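Local atomic coordinates of Polyphosphate:AMP phosphotransferase (Pseudomonas aeruginosa PAO1, PDB entry 3CZP), a protein that transfers phosphate from inorganic polyphosphate to AMP to make ADP, and less efficiently to GMP, with magnesium as cofactor. Residues Lys20-Ile23 with Glu24-Ala28. Residues are numbered along the deposited sequence; the frame is centred on the assembly and turned at random.
Sequences KAVI and ELREA. With GOL (glycerol), chain H; GOL (glycerol), chain I.
Arg-26 crosses Val-22, one helical turn earlier, at a slant, its CD 4.0 Å from Val-22 CG1. Arg-26 CG sits between its own backbone N and carbonyl carbon (chi1 74°), which brings CG within 3.2 Å of Val-22 O. The chain then bends at chi3, and NH1 is hydrogen-bonded to Glu-65 O. A glycerol, probably from the crystallisation liquor, lies against the Arg-26 methylenes and the side chain of Ile-23. Its O3 is at the edge of the guanidinium, near its plane, 3.1 Å from Arg-26 NH2.

Backbone bonds hold this turn of helix 15-39. Leu-25 N donates to Ala-21 O (2.8 Å), and Arg-26 N to Val-22 O at an N-H...O angle of 166°. The bond from Glu-27 N to Ile-23 O is weak. The helix belongs to the N-terminal of two fused PPK2 domains, each built on a parallel sheet with strand order 2-3-1-4-5; the PPK2 family falls in the P-loop NTPase clan. This first domain seems to be catalytically inactive and might serve dimerisation. Val-22 and Leu-25 are buried against Leu-223 of helix 218-238 and Trp-66.

Glu-27 faces the second subunit, where OE1 forms a salt bridge with Arg-432 of that chain. Glu-27 OE2 lies 3.0 Å from O1 of the glycerol beside Arg-26. That same O1 is 2.8 Å from Ile-23 O. A second glycerol bridges Ala-21 and Glu-24 in a similar way. Its O1 is 2.7 Å from Ala-21 O, so this carbonyl meets a hydroxyl as well as Leu-25 N. Glu-24 OE1 approaches the same hydroxyl from an extended chain, with CG anti to the backbone N (chi1 -172°).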
loop_
_atom_site.group_PDB
_atom_site.type_symbol
_atom_site.label_atom_id
_atom_site.label_comp_id
_atom_site.label_asym_id
_atom_site.label_seq_id
_atom_site.Cartn_x
_atom_site.Cartn_y
_atom_site.Cartn_z
ATOM N N LYS A 20 8.488 -31.711 -27.087
ATOM C CA LYS A 20 8.924 -30.861 -28.200
ATOM C C LYS A 20 8.272 -29.440 -28.182
ATOM O O LYS A 20 8.941 -28.407 -28.311
ATOM C CB LYS A 20 8.617 -31.556 -29.515
ATOM C CG LYS A 20 8.915 -30.720 -30.723
ATOM C CD LYS A 20 8.937 -31.477 -31.999
ATOM C CE LYS A 20 8.568 -30.539 -33.149
ATOM N NZ LYS A 20 8.665 -31.194 -34.475
ATOM N N ALA A 21 6.963 -29.409 -28.046
ATOM C CA ALA A 21 6.222 -28.144 -28.041
ATOM C C ALA A 21 6.626 -27.235 -26.845
ATOM O O ALA A 21 6.804 -26.003 -26.986
ATOM C CB ALA A 21 4.744 -28.434 -28.060
ATOM N N VAL A 22 6.770 -27.849 -25.679
ATOM C CA VAL A 22 7.155 -27.114 -24.486
ATOM C C VAL A 22 8.494 -26.391 -24.596
ATOM O O VAL A 22 8.628 -25.339 -24.030
ATOM C CB VAL A 22 7.165 -28.028 -23.231
ATOM C CG1 VAL A 22 7.814 -27.348 -22.045
ATOM C CG2 VAL A 22 5.792 -28.410 -22.931
ATOM N N ILE A 23 9.470 -26.952 -25.297
ATOM C CA ILE A 23 10.778 -26.335 -25.408
ATOM C C ILE A 23 10.626 -24.993 -26.071
ATOM O O ILE A 23 11.159 -24.005 -25.597
ATOM C CB ILE A 23 11.807 -27.208 -26.243
ATOM C CG1 ILE A 23 12.119 -28.529 -25.542
ATOM C CG2 ILE A 23 13.128 -26.440 -26.500
ATOM C CD1 ILE A 23 12.931 -29.494 -26.424
ATOM N N GLU A 24 9.843 -24.973 -27.147
ATOM C CA GLU A 24 9.589 -23.761 -27.916
ATOM C C GLU A 24 8.701 -22.797 -27.120
ATOM O O GLU A 24 8.992 -21.620 -27.089
ATOM C CB GLU A 24 8.914 -24.161 -29.221
ATOM C CG GLU A 24 8.701 -23.119 -30.304
ATOM C CD GLU A 24 8.198 -23.824 -31.613
ATOM O OE1 GLU A 24 7.057 -24.349 -31.604
ATOM O OE2 GLU A 24 8.966 -23.912 -32.617
ATOM N N LEU A 25 7.655 -23.332 -26.494
ATOM C CA LEU A 25 6.617 -22.576 -25.836
ATOM C C LEU A 25 7.220 -21.821 -24.690
ATOM O O LEU A 25 6.916 -20.672 -24.514
ATOM C CB LEU A 25 5.481 -23.478 -25.302
ATOM C CG LEU A 25 4.332 -22.787 -24.500
ATOM C CD1 LEU A 25 3.672 -21.696 -25.300
ATOM C CD2 LEU A 25 3.299 -23.798 -24.087
ATOM N N ARG A 26 8.054 -22.476 -23.891
ATOM C CA ARG A 26 8.618 -21.815 -22.729
ATOM C C ARG A 26 9.588 -20.693 -23.134
ATOM O O ARG A 26 9.567 -19.580 -22.564
ATOM C CB ARG A 26 9.169 -22.829 -21.710
ATOM C CG ARG A 26 10.399 -23.499 -22.024
ATOM C CD ARG A 26 10.613 -24.709 -21.050
ATOM N NE ARG A 26 10.863 -24.363 -19.663
ATOM C CZ ARG A 26 11.045 -25.257 -18.705
ATOM N NH1 ARG A 26 11.272 -24.849 -17.490
ATOM N NH2 ARG A 26 11.055 -26.563 -18.960
ATOM N N GLU A 27 10.354 -20.903 -24.189
ATOM C CA GLU A 27 11.202 -19.826 -24.663
ATOM C C GLU A 27 10.352 -18.613 -25.174
ATOM O O GLU A 27 10.638 -17.477 -24.823
ATOM C CB GLU A 27 12.193 -20.324 -25.705
ATOM C CG GLU A 27 13.560 -19.793 -25.469
ATOM C CD GLU A 27 14.265 -20.305 -24.149
ATOM O OE1 GLU A 27 15.113 -19.534 -23.674
ATOM O OE2 GLU A 27 14.020 -21.440 -23.606
ATOM N N ALA A 28 9.318 -18.876 -25.979
ATOM C CA ALA A 28 8.407 -17.856 -26.476
ATOM C C ALA A 28 7.657 -17.167 -25.319
ATOM O O ALA A 28 7.499 -15.957 -25.351
ATOM C CB ALA A 28 7.385 -18.429 -27.492
HETATM C C1 GOL H . 13.079 -24.953 -22.875
HETATM O O1 GOL H . 13.525 -24.319 -24.062
HETATM C C2 GOL H . 13.353 -26.468 -22.773
HETATM O O2 GOL H . 14.733 -26.695 -22.715
HETATM C C3 GOL H . 12.748 -27.218 -21.567
HETATM O O3 GOL H . 11.482 -27.887 -21.731
HETATM C C1 GOL I . 4.402 -24.519 -29.775
HETATM O O1 GOL I . 5.603 -24.718 -29.033
HETATM C C2 GOL I . 3.266 -24.021 -28.851
HETATM O O2 GOL I . 2.597 -25.200 -28.540
HETATM C C3 GOL I . 2.215 -22.979 -29.346
HETATM O O3 GOL I . 2.690 -21.774 -29.894
#